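Local coordinates for 3-hexulose-6-phosphate synthase (Mycobacterium gastri, PDB 3AJX), which belongs to the HUMPS family of TIM-barrel proteins, forms a two-chain assembly and holds a magnesium ion among acidic side chains at its barrel, at residues Val56-Lys61 with Asp71-Ala76; Ile29-Pro34 with Leu41-Ala46; Gly94-Ala99 with Lys104-Asp109; Val5-Leu10 with Leu16-Lys21. The protein carries 1 engineered substitution. All blocks are in the same frame, centred on the assembly; numbering follows the deposited sequence.

Interaction 1 of 4, residues Val56-Lys61 with Asp71-Ala76. With MG (magnesium ion), chain F.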
loop_
_atom_site.group_PDB
_atom_site.type_symbol
_atom_site.label_atom_id
_atom_site.label_comp_id
_atom_site.label_asym_id
_atom_site.label_seq_id
_atom_site.Cartn_x
_atom_site.Cartn_y
_atom_site.Cartn_z
ATOM N N VAL A 56 11.917 8.178 -12.850
ATOM C CA VAL A 56 11.255 6.935 -12.466
ATOM C C VAL A 56 10.451 7.154 -11.187
ATOM O O VAL A 56 10.983 7.566 -10.159
ATOM C CB VAL A 56 12.281 5.802 -12.282
ATOM C CG1 VAL A 56 11.600 4.561 -11.732
ATOM C CG2 VAL A 56 12.922 5.478 -13.633
ATOM N N PHE A 57 9.158 6.867 -11.287
ATOM C CA PHE A 57 8.174 7.057 -10.224
ATOM C C PHE A 57 7.754 5.695 -9.650
ATOM O O PHE A 57 7.187 4.869 -10.362
ATOM C CB PHE A 57 6.993 7.787 -10.882
ATOM C CG PHE A 57 5.868 8.160 -9.964
ATOM C CD1 PHE A 57 5.615 9.500 -9.680
ATOM C CD2 PHE A 57 4.965 7.200 -9.521
ATOM C CE1 PHE A 57 4.472 9.884 -8.982
ATOM C CE2 PHE A 57 3.821 7.573 -8.823
ATOM C CZ PHE A 57 3.573 8.923 -8.557
ATOM N N ALA A 58 8.051 5.455 -8.373
ATOM C CA ALA A 58 7.678 4.191 -7.729
ATOM C C ALA A 58 6.412 4.424 -6.910
ATOM O O ALA A 58 6.450 5.122 -5.893
ATOM C CB ALA A 58 8.817 3.695 -6.829
ATOM N N ASP A 59 5.299 3.849 -7.362
ATOM C CA ASP A 59 4.012 4.018 -6.690
ATOM C C ASP A 59 3.875 3.077 -5.497
ATOM O O ASP A 59 3.071 2.138 -5.507
ATOM C CB ASP A 59 2.868 3.769 -7.680
ATOM C CG ASP A 59 1.588 4.483 -7.286
ATOM O OD1 ASP A 59 1.515 5.010 -6.158
ATOM O OD2 ASP A 59 0.649 4.514 -8.110
ATOM N N MET A 60 4.663 3.344 -4.461
ATOM C CA MET A 60 4.660 2.532 -3.249
ATOM C C MET A 60 3.359 2.644 -2.458
ATOM O O MET A 60 2.922 1.678 -1.834
ATOM C CB MET A 60 5.824 2.955 -2.345
ATOM C CG MET A 60 7.208 2.781 -2.942
ATOM S SD MET A 60 7.705 1.047 -3.069
ATOM C CE MET A 60 8.337 0.730 -1.404
ATOM N N LYS A 61 2.741 3.825 -2.503
ATOM C CA LYS A 61 1.516 4.092 -1.750
ATOM C C LYS A 61 1.749 3.716 -0.290
ATOM O O LYS A 61 0.923 3.063 0.348
ATOM C CB LYS A 61 0.321 3.313 -2.318
ATOM C CG LYS A 61 -0.291 3.948 -3.563
ATOM C CD LYS A 61 -1.609 3.281 -3.931
ATOM C CE LYS A 61 -2.244 3.928 -5.154
ATOM N NZ LYS A 61 -1.389 3.788 -6.366
ATOM N N ASP A 71 13.140 5.085 1.491
ATOM C CA ASP A 71 14.557 4.801 1.341
ATOM C C ASP A 71 14.866 3.606 0.446
ATOM O O ASP A 71 15.710 3.702 -0.446
ATOM C CB ASP A 71 15.205 4.583 2.707
ATOM C CG ASP A 71 16.687 4.897 2.697
ATOM O OD1 ASP A 71 17.046 6.046 2.364
ATOM O OD2 ASP A 71 17.493 4.001 3.019
ATOM N N ILE A 72 14.197 2.481 0.667
ATOM C CA ILE A 72 14.494 1.314 -0.153
ATOM C C ILE A 72 14.105 1.518 -1.616
ATOM O O ILE A 72 14.774 1.007 -2.516
ATOM C CB ILE A 72 13.846 0.021 0.426
ATOM C CG1 ILE A 72 12.317 0.114 0.403
ATOM C CG2 ILE A 72 14.367 -0.213 1.844
ATOM C CD1 ILE A 72 11.628 -1.133 0.956
ATOM N N ALA A 73 13.042 2.283 -1.862
ATOM C CA ALA A 73 12.613 2.551 -3.232
ATOM C C ALA A 73 13.612 3.492 -3.916
ATOM O O ALA A 73 13.967 3.298 -5.083
ATOM C CB ALA A 73 11.211 3.163 -3.234
ATOM N N PHE A 74 14.064 4.512 -3.192
ATOM C CA PHE A 74 15.040 5.455 -3.735
ATOM C C PHE A 74 16.344 4.731 -4.048
ATOM O O PHE A 74 16.941 4.933 -5.108
ATOM C CB PHE A 74 15.316 6.583 -2.732
ATOM C CG PHE A 74 14.210 7.602 -2.630
ATOM C CD1 PHE A 74 13.871 8.149 -1.397
ATOM C CD2 PHE A 74 13.527 8.031 -3.764
ATOM C CE1 PHE A 74 12.869 9.108 -1.292
ATOM C CE2 PHE A 74 12.520 8.995 -3.668
ATOM C CZ PHE A 74 12.192 9.534 -2.429
ATOM N N LYS A 75 16.782 3.883 -3.124
ATOM C CA LYS A 75 18.020 3.140 -3.310
ATOM C C LYS A 75 17.921 2.168 -4.476
ATOM O O LYS A 75 18.929 1.834 -5.103
ATOM C CB LYS A 75 18.386 2.397 -2.023
ATOM C CG LYS A 75 18.911 3.330 -0.937
ATOM C CD LYS A 75 19.363 2.589 0.309
ATOM C CE LYS A 75 20.068 3.547 1.264
ATOM N NZ LYS A 75 20.697 2.843 2.417
ATOM N N ALA A 76 16.701 1.730 -4.774
ATOM C CA ALA A 76 16.469 0.802 -5.874
ATOM C C ALA A 76 16.445 1.524 -7.222
ATOM O O ALA A 76 16.343 0.886 -8.269
ATOM C CB ALA A 76 15.158 0.048 -5.660
HETATM MG MG MG F . -0.535 5.611 -9.444
HETATM O O HOH W 1 -2.268 5.508 -8.393
HETATM O O HOH W 2 -0.558 6.705 -10.601
HETATM O O HOH W 3 -0.114 7.097 -7.949
#

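Interaction 2 of 4, residues Ile29-Pro34 with Leu41-Ala46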
loop_
_atom_site.group_PDB
_atom_site.type_symbol
_atom_site.label_atom_id
_atom_site.label_comp_id
_atom_site.label_asym_id
_atom_site.label_seq_id
_atom_site.Cartn_x
_atom_site.Cartn_y
_atom_site.Cartn_z
ATOM N N ILE A 29 8.126 7.854 -15.885
ATOM C CA ILE A 29 7.720 6.463 -16.045
ATOM C C ILE A 29 7.360 5.943 -14.660
ATOM O O ILE A 29 8.218 5.842 -13.780
ATOM C CB ILE A 29 8.856 5.589 -16.607
ATOM C CG1 ILE A 29 9.228 6.067 -18.010
ATOM C CG2 ILE A 29 8.412 4.132 -16.660
ATOM C CD1 ILE A 29 10.471 5.401 -18.564
ATOM N N GLU A 30 6.083 5.632 -14.473
ATOM C CA GLU A 30 5.599 5.127 -13.195
ATOM C C GLU A 30 5.469 3.613 -13.158
ATOM O O GLU A 30 4.935 3.006 -14.086
ATOM C CB GLU A 30 4.225 5.723 -12.873
ATOM C CG GLU A 30 3.529 5.052 -11.694
ATOM C CD GLU A 30 2.052 5.384 -11.615
ATOM O OE1 GLU A 30 1.681 6.522 -11.964
ATOM O OE2 GLU A 30 1.264 4.504 -11.197
ATOM N N LEU A 31 5.968 3.017 -12.079
ATOM C CA LEU A 31 5.850 1.580 -11.862
ATOM C C LEU A 31 4.680 1.504 -10.883
ATOM O O LEU A 31 4.790 1.941 -9.735
ATOM C CB LEU A 31 7.117 1.001 -11.220
ATOM C CG LEU A 31 8.432 1.014 -12.013
ATOM C CD1 LEU A 31 8.204 0.401 -13.388
ATOM C CD2 LEU A 31 8.943 2.431 -12.149
ATOM N N GLY A 32 3.562 0.969 -11.352
ATOM C CA GLY A 32 2.370 0.885 -10.528
ATOM C C GLY A 32 2.482 0.065 -9.261
ATOM O O GLY A 32 3.371 -0.771 -9.112
ATOM N N THR A 33 1.553 0.308 -8.345
ATOM C CA THR A 33 1.535 -0.400 -7.076
ATOM C C THR A 33 1.426 -1.916 -7.261
ATOM O O THR A 33 2.159 -2.673 -6.629
ATOM C CB THR A 33 0.386 0.113 -6.193
ATOM O OG1 THR A 33 0.461 1.544 -6.112
ATOM C CG2 THR A 33 0.494 -0.465 -4.794
ATOM N N PRO A 34 0.512 -2.387 -8.130
ATOM C CA PRO A 34 0.409 -3.840 -8.312
ATOM C C PRO A 34 1.686 -4.438 -8.909
ATOM O O PRO A 34 2.048 -5.574 -8.609
ATOM C CB PRO A 34 -0.804 -3.990 -9.232
ATOM C CG PRO A 34 -0.790 -2.716 -10.023
ATOM C CD PRO A 34 -0.466 -1.678 -8.976
ATOM N N LEU A 41 11.085 -4.602 -5.577
ATOM C CA LEU A 41 11.881 -3.448 -5.994
ATOM C C LEU A 41 12.721 -3.621 -7.259
ATOM O O LEU A 41 13.076 -2.630 -7.898
ATOM C CB LEU A 41 12.788 -3.009 -4.839
ATOM C CG LEU A 41 12.076 -2.609 -3.541
ATOM C CD1 LEU A 41 13.114 -2.296 -2.474
ATOM C CD2 LEU A 41 11.179 -1.405 -3.788
ATOM N N SER A 42 13.034 -4.859 -7.634
ATOM C CA SER A 42 13.851 -5.085 -8.826
ATOM C C SER A 42 13.246 -4.515 -10.107
ATOM O O SER A 42 13.975 -4.204 -11.046
ATOM C CB SER A 42 14.142 -6.583 -9.012
ATOM O OG SER A 42 12.955 -7.332 -9.182
ATOM N N VAL A 43 11.924 -4.365 -10.161
ATOM C CA VAL A 43 11.325 -3.815 -11.373
ATOM C C VAL A 43 11.708 -2.339 -11.513
ATOM O O VAL A 43 11.877 -1.833 -12.624
ATOM C CB VAL A 43 9.779 -3.981 -11.389
ATOM C CG1 VAL A 43 9.141 -3.188 -10.262
ATOM C CG2 VAL A 43 9.228 -3.547 -12.743
ATOM N N ILE A 44 11.854 -1.655 -10.381
ATOM C CA ILE A 44 12.243 -0.248 -10.371
ATOM C C ILE A 44 13.663 -0.123 -10.913
ATOM O O ILE A 44 13.954 0.721 -11.761
ATOM C CB ILE A 44 12.237 0.331 -8.935
ATOM C CG1 ILE A 44 10.815 0.336 -8.376
ATOM C CG2 ILE A 44 12.816 1.749 -8.933
ATOM C CD1 ILE A 44 10.758 0.687 -6.900
ATOM N N THR A 45 14.544 -0.977 -10.409
ATOM C CA THR A 45 15.940 -0.966 -10.814
ATOM C C THR A 45 16.104 -1.263 -12.297
ATOM O O THR A 45 16.893 -0.616 -12.983
ATOM C CB THR A 45 16.738 -1.995 -10.004
ATOM O OG1 THR A 45 16.503 -1.774 -8.607
ATOM C CG2 THR A 45 18.227 -1.861 -10.290
ATOM N N ALA A 46 15.343 -2.234 -12.788
ATOM C CA ALA A 46 15.412 -2.619 -14.195
ATOM C C ALA A 46 14.968 -1.494 -15.125
ATOM O O ALA A 46 15.607 -1.230 -16.143
ATOM C CB ALA A 46 14.560 -3.859 -14.432
#

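Interaction 3 of 4, residues Gly94-Ala99 with Lys104-Asp109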
loop_
_atom_site.group_PDB
_atom_site.type_symbol
_atom_site.label_atom_id
_atom_site.label_comp_id
_atom_site.label_asym_id
_atom_site.label_seq_id
_atom_site.Cartn_x
_atom_site.Cartn_y
_atom_site.Cartn_z
ATOM N N GLY A 94 8.711 11.199 7.455
ATOM C CA GLY A 94 9.810 10.257 7.347
ATOM C C GLY A 94 10.218 10.044 5.902
ATOM O O GLY A 94 11.406 9.970 5.589
ATOM N N ALA A 95 9.232 9.930 5.020
ATOM C CA ALA A 95 9.511 9.742 3.604
ATOM C C ALA A 95 10.219 10.987 3.067
ATOM O O ALA A 95 11.169 10.886 2.288
ATOM C CB ALA A 95 8.216 9.505 2.841
ATOM N N VAL A 96 9.752 12.160 3.483
ATOM C CA VAL A 96 10.357 13.410 3.041
ATOM C C VAL A 96 11.813 13.494 3.507
ATOM O O VAL A 96 12.678 13.982 2.778
ATOM C CB VAL A 96 9.557 14.630 3.565
ATOM C CG1 VAL A 96 10.360 15.916 3.378
ATOM C CG2 VAL A 96 8.230 14.734 2.810
ATOM N N LYS A 97 12.085 12.999 4.710
ATOM C CA LYS A 97 13.444 13.026 5.242
ATOM C C LYS A 97 14.349 12.170 4.353
ATOM O O LYS A 97 15.481 12.553 4.043
ATOM C CB LYS A 97 13.448 12.508 6.683
ATOM C CG LYS A 97 14.721 12.799 7.453
ATOM C CD LYS A 97 14.537 12.438 8.918
ATOM C CE LYS A 97 15.718 12.890 9.753
ATOM N NZ LYS A 97 15.554 12.520 11.189
ATOM N N ALA A 98 13.844 11.018 3.928
ATOM C CA ALA A 98 14.627 10.145 3.059
ATOM C C ALA A 98 14.817 10.817 1.701
ATOM O O ALA A 98 15.886 10.727 1.100
ATOM C CB ALA A 98 13.933 8.805 2.888
ATOM N N ALA A 99 13.779 11.494 1.215
ATOM C CA ALA A 99 13.879 12.175 -0.071
ATOM C C ALA A 99 14.958 13.260 -0.013
ATOM O O ALA A 99 15.753 13.405 -0.940
ATOM C CB ALA A 99 12.528 12.781 -0.454
ATOM N N LYS A 104 15.993 13.604 -3.731
ATOM C CA LYS A 104 14.913 13.094 -4.561
ATOM C C LYS A 104 13.596 13.630 -4.018
ATOM O O LYS A 104 13.597 14.600 -3.260
ATOM C CB LYS A 104 14.951 11.563 -4.589
ATOM C CG LYS A 104 16.117 11.040 -5.441
ATOM C CD LYS A 104 16.225 9.524 -5.460
ATOM C CE LYS A 104 17.300 9.078 -6.453
ATOM N NZ LYS A 104 17.483 7.596 -6.492
ATOM N N GLY A 105 12.470 13.031 -4.390
ATOM C CA GLY A 105 11.224 13.584 -3.902
ATOM C C GLY A 105 10.066 12.666 -3.593
ATOM O O GLY A 105 9.972 11.546 -4.091
ATOM N N VAL A 106 9.170 13.175 -2.757
ATOM C CA VAL A 106 7.984 12.449 -2.359
ATOM C C VAL A 106 6.746 13.058 -2.989
ATOM O O VAL A 106 6.587 14.281 -3.034
ATOM C CB VAL A 106 7.789 12.477 -0.825
ATOM C CG1 VAL A 106 6.418 11.925 -0.466
ATOM C CG2 VAL A 106 8.873 11.662 -0.148
ATOM N N VAL A 107 5.877 12.189 -3.486
ATOM C CA VAL A 107 4.618 12.608 -4.068
ATOM C C VAL A 107 3.562 12.019 -3.150
ATOM O O VAL A 107 3.573 10.824 -2.873
ATOM C CB VAL A 107 4.432 12.038 -5.486
ATOM C CG1 VAL A 107 3.012 12.337 -5.995
ATOM C CG2 VAL A 107 5.472 12.642 -6.414
ATOM N N VAL A 108 2.665 12.853 -2.643
ATOM C CA VAL A 108 1.623 12.331 -1.774
ATOM C C VAL A 108 0.396 12.022 -2.625
ATOM O O VAL A 108 -0.152 12.904 -3.283
ATOM C CB VAL A 108 1.271 13.336 -0.655
ATOM C CG1 VAL A 108 0.096 12.815 0.163
ATOM C CG2 VAL A 108 2.487 13.546 0.245
ATOM N N ASP A 109 -0.000 10.753 -2.627
ATOM C CA ASP A 109 -1.151 10.290 -3.396
ATOM C C ASP A 109 -2.403 10.526 -2.559
ATOM O O ASP A 109 -2.587 9.899 -1.514
ATOM C CB ASP A 109 -0.995 8.798 -3.706
ATOM C CG ASP A 109 -2.022 8.298 -4.693
ATOM O OD1 ASP A 109 -3.105 8.907 -4.779
ATOM O OD2 ASP A 109 -1.752 7.288 -5.376
#

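Interaction 4 of 4, residues Val5-Leu10 with Leu16-Lys21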
loop_
_atom_site.group_PDB
_atom_site.type_symbol
_atom_site.label_atom_id
_atom_site.label_comp_id
_atom_site.label_asym_id
_atom_site.label_seq_id
_atom_site.Cartn_x
_atom_site.Cartn_y
_atom_site.Cartn_z
ATOM N N VAL A 5 3.425 8.054 -17.595
ATOM C CA VAL A 5 2.767 6.797 -17.936
ATOM C C VAL A 5 2.696 5.914 -16.691
ATOM O O VAL A 5 3.709 5.647 -16.045
ATOM C CB VAL A 5 3.508 6.031 -19.072
ATOM C CG1 VAL A 5 4.961 5.781 -18.698
ATOM C CG2 VAL A 5 2.798 4.706 -19.342
ATOM N N ALA A 6 1.487 5.493 -16.340
ATOM C CA ALA A 6 1.298 4.634 -15.178
ATOM C C ALA A 6 1.308 3.187 -15.645
ATOM O O ALA A 6 0.318 2.698 -16.200
ATOM C CB ALA A 6 -0.025 4.960 -14.489
ATOM N N ILE A 7 2.433 2.507 -15.436
ATOM C CA ILE A 7 2.553 1.111 -15.837
ATOM C C ILE A 7 1.971 0.222 -14.740
ATOM O O ILE A 7 2.685 -0.263 -13.861
ATOM C CB ILE A 7 4.028 0.725 -16.096
ATOM C CG1 ILE A 7 4.624 1.646 -17.165
ATOM C CG2 ILE A 7 4.111 -0.726 -16.563
ATOM C CD1 ILE A 7 6.058 1.325 -17.543
ATOM N N ASP A 8 0.659 0.029 -14.794
ATOM C CA ASP A 8 -0.040 -0.780 -13.811
ATOM C C ASP A 8 -0.187 -2.211 -14.307
ATOM O O ASP A 8 -1.289 -2.760 -14.350
ATOM C CB ASP A 8 -1.410 -0.157 -13.523
ATOM C CG ASP A 8 -1.302 1.135 -12.736
ATOM O OD1 ASP A 8 -2.179 2.013 -12.885
ATOM O OD2 ASP A 8 -0.339 1.272 -11.952
ATOM N N LEU A 9 0.940 -2.803 -14.694
ATOM C CA LEU A 9 0.969 -4.170 -15.195
ATOM C C LEU A 9 1.483 -5.111 -14.106
ATOM O O LEU A 9 1.722 -4.679 -12.977
ATOM C CB LEU A 9 1.850 -4.250 -16.443
ATOM C CG LEU A 9 1.367 -3.352 -17.591
ATOM C CD1 LEU A 9 2.300 -3.490 -18.782
ATOM C CD2 LEU A 9 -0.057 -3.734 -17.976
ATOM N N LEU A 10 1.668 -6.387 -14.433
ATOM C CA LEU A 10 2.097 -7.346 -13.417
ATOM C C LEU A 10 3.448 -8.039 -13.576
ATOM O O LEU A 10 3.793 -8.898 -12.762
ATOM C CB LEU A 10 1.013 -8.411 -13.235
ATOM C CG LEU A 10 -0.374 -7.898 -12.836
ATOM C CD1 LEU A 10 -1.334 -9.074 -12.728
ATOM C CD2 LEU A 10 -0.295 -7.147 -11.512
ATOM N N LEU A 16 8.989 -3.431 -18.974
ATOM C CA LEU A 16 10.123 -3.031 -19.802
ATOM C C LEU A 16 9.721 -2.877 -21.266
ATOM O O LEU A 16 10.139 -1.932 -21.937
ATOM C CB LEU A 16 11.247 -4.057 -19.688
ATOM C CG LEU A 16 12.053 -4.062 -18.390
ATOM C CD1 LEU A 16 13.034 -5.223 -18.412
ATOM C CD2 LEU A 16 12.793 -2.739 -18.236
ATOM N N GLU A 17 8.915 -3.808 -21.767
ATOM C CA GLU A 17 8.479 -3.736 -23.153
ATOM C C GLU A 17 7.647 -2.481 -23.382
ATOM O O GLU A 17 7.828 -1.786 -24.381
ATOM C CB GLU A 17 7.667 -4.980 -23.528
ATOM C CG GLU A 17 7.064 -4.913 -24.927
ATOM C CD GLU A 17 6.471 -6.234 -25.377
ATOM O OE1 GLU A 17 5.799 -6.256 -26.434
ATOM O OE2 GLU A 17 6.681 -7.251 -24.681
ATOM N N LEU A 18 6.742 -2.183 -22.452
ATOM C CA LEU A 18 5.900 -0.999 -22.579
ATOM C C LEU A 18 6.732 0.270 -22.489
ATOM O O LEU A 18 6.576 1.182 -23.300
ATOM C CB LEU A 18 4.824 -0.978 -21.487
ATOM C CG LEU A 18 3.880 0.226 -21.549
ATOM C CD1 LEU A 18 3.162 0.244 -22.891
ATOM C CD2 LEU A 18 2.875 0.163 -20.412
ATOM N N ALA A 19 7.617 0.328 -21.498
ATOM C CA ALA A 19 8.466 1.501 -21.317
ATOM C C ALA A 19 9.292 1.763 -22.573
ATOM O O ALA A 19 9.526 2.912 -22.942
ATOM C CB ALA A 19 9.384 1.305 -20.113
ATOM N N GLY A 20 9.732 0.693 -23.230
ATOM C CA GLY A 20 10.525 0.852 -24.435
ATOM C C GLY A 20 9.755 1.504 -25.570
ATOM O O GLY A 20 10.324 2.253 -26.367
ATOM N N LYS A 21 8.456 1.225 -25.641
ATOM C CA LYS A 21 7.605 1.770 -26.695
ATOM C C LYS A 21 7.117 3.199 -26.465
ATOM O O LYS A 21 6.856 3.926 -27.425
ATOM C CB LYS A 21 6.377 0.877 -26.890
ATOM C CG LYS A 21 6.685 -0.566 -27.231
ATOM C CD LYS A 21 5.400 -1.349 -27.418
ATOM C CE LYS A 21 5.682 -2.805 -27.751
ATOM N NZ LYS A 21 4.423 -3.574 -27.957
#

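Interaction 1 of 4, residues Val56-Lys61 with Asp71-Ala76
Met60 and Ala58 on the outer face of strand 55-62 meet Ala73 of helix 66-75, the strand-helix half of a beta-alpha-beta unit in this TIM barrel. The tight part is the wrap of Met60 around the Ala73 methyl: Met60 CG lies 4.0 Å from Ala73 CB, and bends at chi2 (-72°) and chi3 (-84°) carry SD and CE past the same carbon, CE at 4.2 Å. A methionine is flexible enough to fold over the helix in this way. Ala58 CB is a second, more distant neighbour of Ala73 CB, at 4.4 Å. Two alanines suit this place because their short side chains let helix and strand come near, with the Ala58 and Ala73 CA atoms 6.9 Å apart. Toward the surface the contact thins to one touch, where the end of the partly exposed Ile72 comes back to the strand and its CG1 stands 4.4 Å from Met60 CE. On the far side of the helix Lys75 NZ and Asp71 OD2 form a salt bridge of 3.5 Å, well away from the apolar patch. The opposite face of the strand, toward the barrel interior, carries Asp59 and Lys61 beside the ring of Phe57. There Thr82 holds the Asp59 carboxylate through OD1, while Lys61 NZ reaches Asp59 OD2 in a 2.8 Å salt bridge. That same oxygen, Asp59 OD2, binds the magnesium ion at 2.1 Å.

Interaction 2 of 4, residues Ile29-Pro34 with Leu41-Ala46
Leu31 lays its branched end against Val43 and Ile44 of helix 42-50. Its CD1 methyl approaches Val43 CG2 to 4.1 Å, the two side chains running antiparallel, so that the touch is alongside and not end on. Val43 can offer this methyl because CG1 takes the hindered place between backbone N and carbonyl carbon (chi1 64°), leaving CG2 anti to the N and directed at the strand. The fork of Leu31 also rests on the helix backbone: Leu31 CG is 4.3 Å from Ile44 CA and 4.4 Å from Ile44 CG1. A leucine suits a spot where one side chain must span two successive helix residues, and the contact is apolar throughout, with no hydrogen bond across it. Val56 and Val47 extend the packing around Leu31, and Ile44 goes on to Ala58 of the next strand. Glu30 faces the opposite way, beside Asp59, and belongs with it to the magnesium site. Just past the strand, Gly32 takes the N-cap position of helix 33-39, whose first residue, Thr33, hydrogen-bonds through OG1 to the carbonyl O of Asp59. Alternation of residues facing the helices with residues facing the barrel interior is typical of TIM-barrel strands; here the interior-facing Glu30 serves the magnesium site.

Interaction 3 of 4, residues Gly94-Ala99 with Lys104-Asp109
Val106, at the start of strand 105-109, fits one of its methyls against a groove in helix 89-102 formed by Ala95, Val96 and Ala99. With CG1 anti to the backbone N (chi1 170°), CG2 is left beside that N and directed at the helix. There Val106 CG2 sits 3.7 Å from Ala95 CB and 3.8 Å from Ala99 CB, two methyls one helical turn apart, and it also lies close over the helix backbone, 3.4 Å from Ala95 O. Val96 flanks the group from the side, its CG2 standing 4.3 Å from Val106 CB. Alanines are apt here, since their single methyls let the strand come close to the helix; Ala99 CB also packs on the backbone, 3.5 Å from Lys104 O and 3.8 Å from Gly105 CA. Lys104 joins in mainly through its backbone: its N-H gives a nearly straight hydrogen bond to Ala99 O (2.8 Å, 172°), although it meets that carbonyl from a direction tilted out of the carbonyl plane. Beyond CG the Lys104 side chain is fully extended and leads away from the helix, bringing NZ to the carbonyl O of Ala78. The contact therefore combines two kinds of chemistry: one polar backbone bond fixes the turn from helix to strand within this beta-alpha-beta unit, and close aliphatic packing holds the strand against the helix.

Interaction 4 of 4, residues Val5-Leu10 with Leu16-Lys21
Strand 2-7 and the loop that follows it pack on helix 12-22 through Ile7, Leu9 and Leu18, in the opening beta-alpha-beta unit of the TIM-barrel fold. Leu18 supplies the central group. Its CG is anti to the backbone N (chi1 -179°), which sends the side chain out from the helix toward the strand and lets one methyl, CD2, serve both partners. Leu18 CD2 is 4.0 Å from Ile7 CG1 and nearly as close to Ile7 CG2, so it is seated against both branches of the isoleucine, the two side chains lying flank to flank and pointing opposite ways. Leu9 arrives differently, coming in nearly perpendicular to Leu18, with Leu9 CD1 4.0 Å from Leu18 CD2. Beside Leu18, on the next residue of the helix, the small Ala19 receives the tip of Ile7, where Ile7 CD1 lies 4.2 Å from Ala19 CB. The backbone helps to place these groups: inverse gamma turns centred on Ile7 and Asp8 bend the chain as it leaves the strand, and Leu9 again faces the helix while Asp8 is turned away from it. Tyr190 covers both leucines from helix 187-190. On the outer side of helix 12-22, Lys21 NZ forms a salt bridge to Glu17 OE1 at 3.4 Å, with only a weak hydrogen bond in it. Since no hydrogen bond crosses between them, the two segments are joined by apolar contact, and their fit depends on the shapes of branched aliphatic side chains.

In the fold
All four contacts are buried and join strands of one closed barrel to the helices around it. Interactions 4, 2 and 1 involve three neighbouring strands in order, 2-7, 28-31 and 55-62; backbone hydrogen bonds tie Glu30 to Val5 and Ile7, and Thr33 OG1 reaches Asp59 O. Interaction 3 lies farther round, meeting interaction 1 where Phe74 packs on Gly105. Side-chain packing across the segments is apolar throughout; only interaction 3 adds a backbone hydrogen bond, at a short turn. Interactions 1 and 2 also carry Asp59 and Glu30 of the magnesium site. Both of these, and interaction 4 through Leu10, reach the second subunit; interaction 3 meets no other chain.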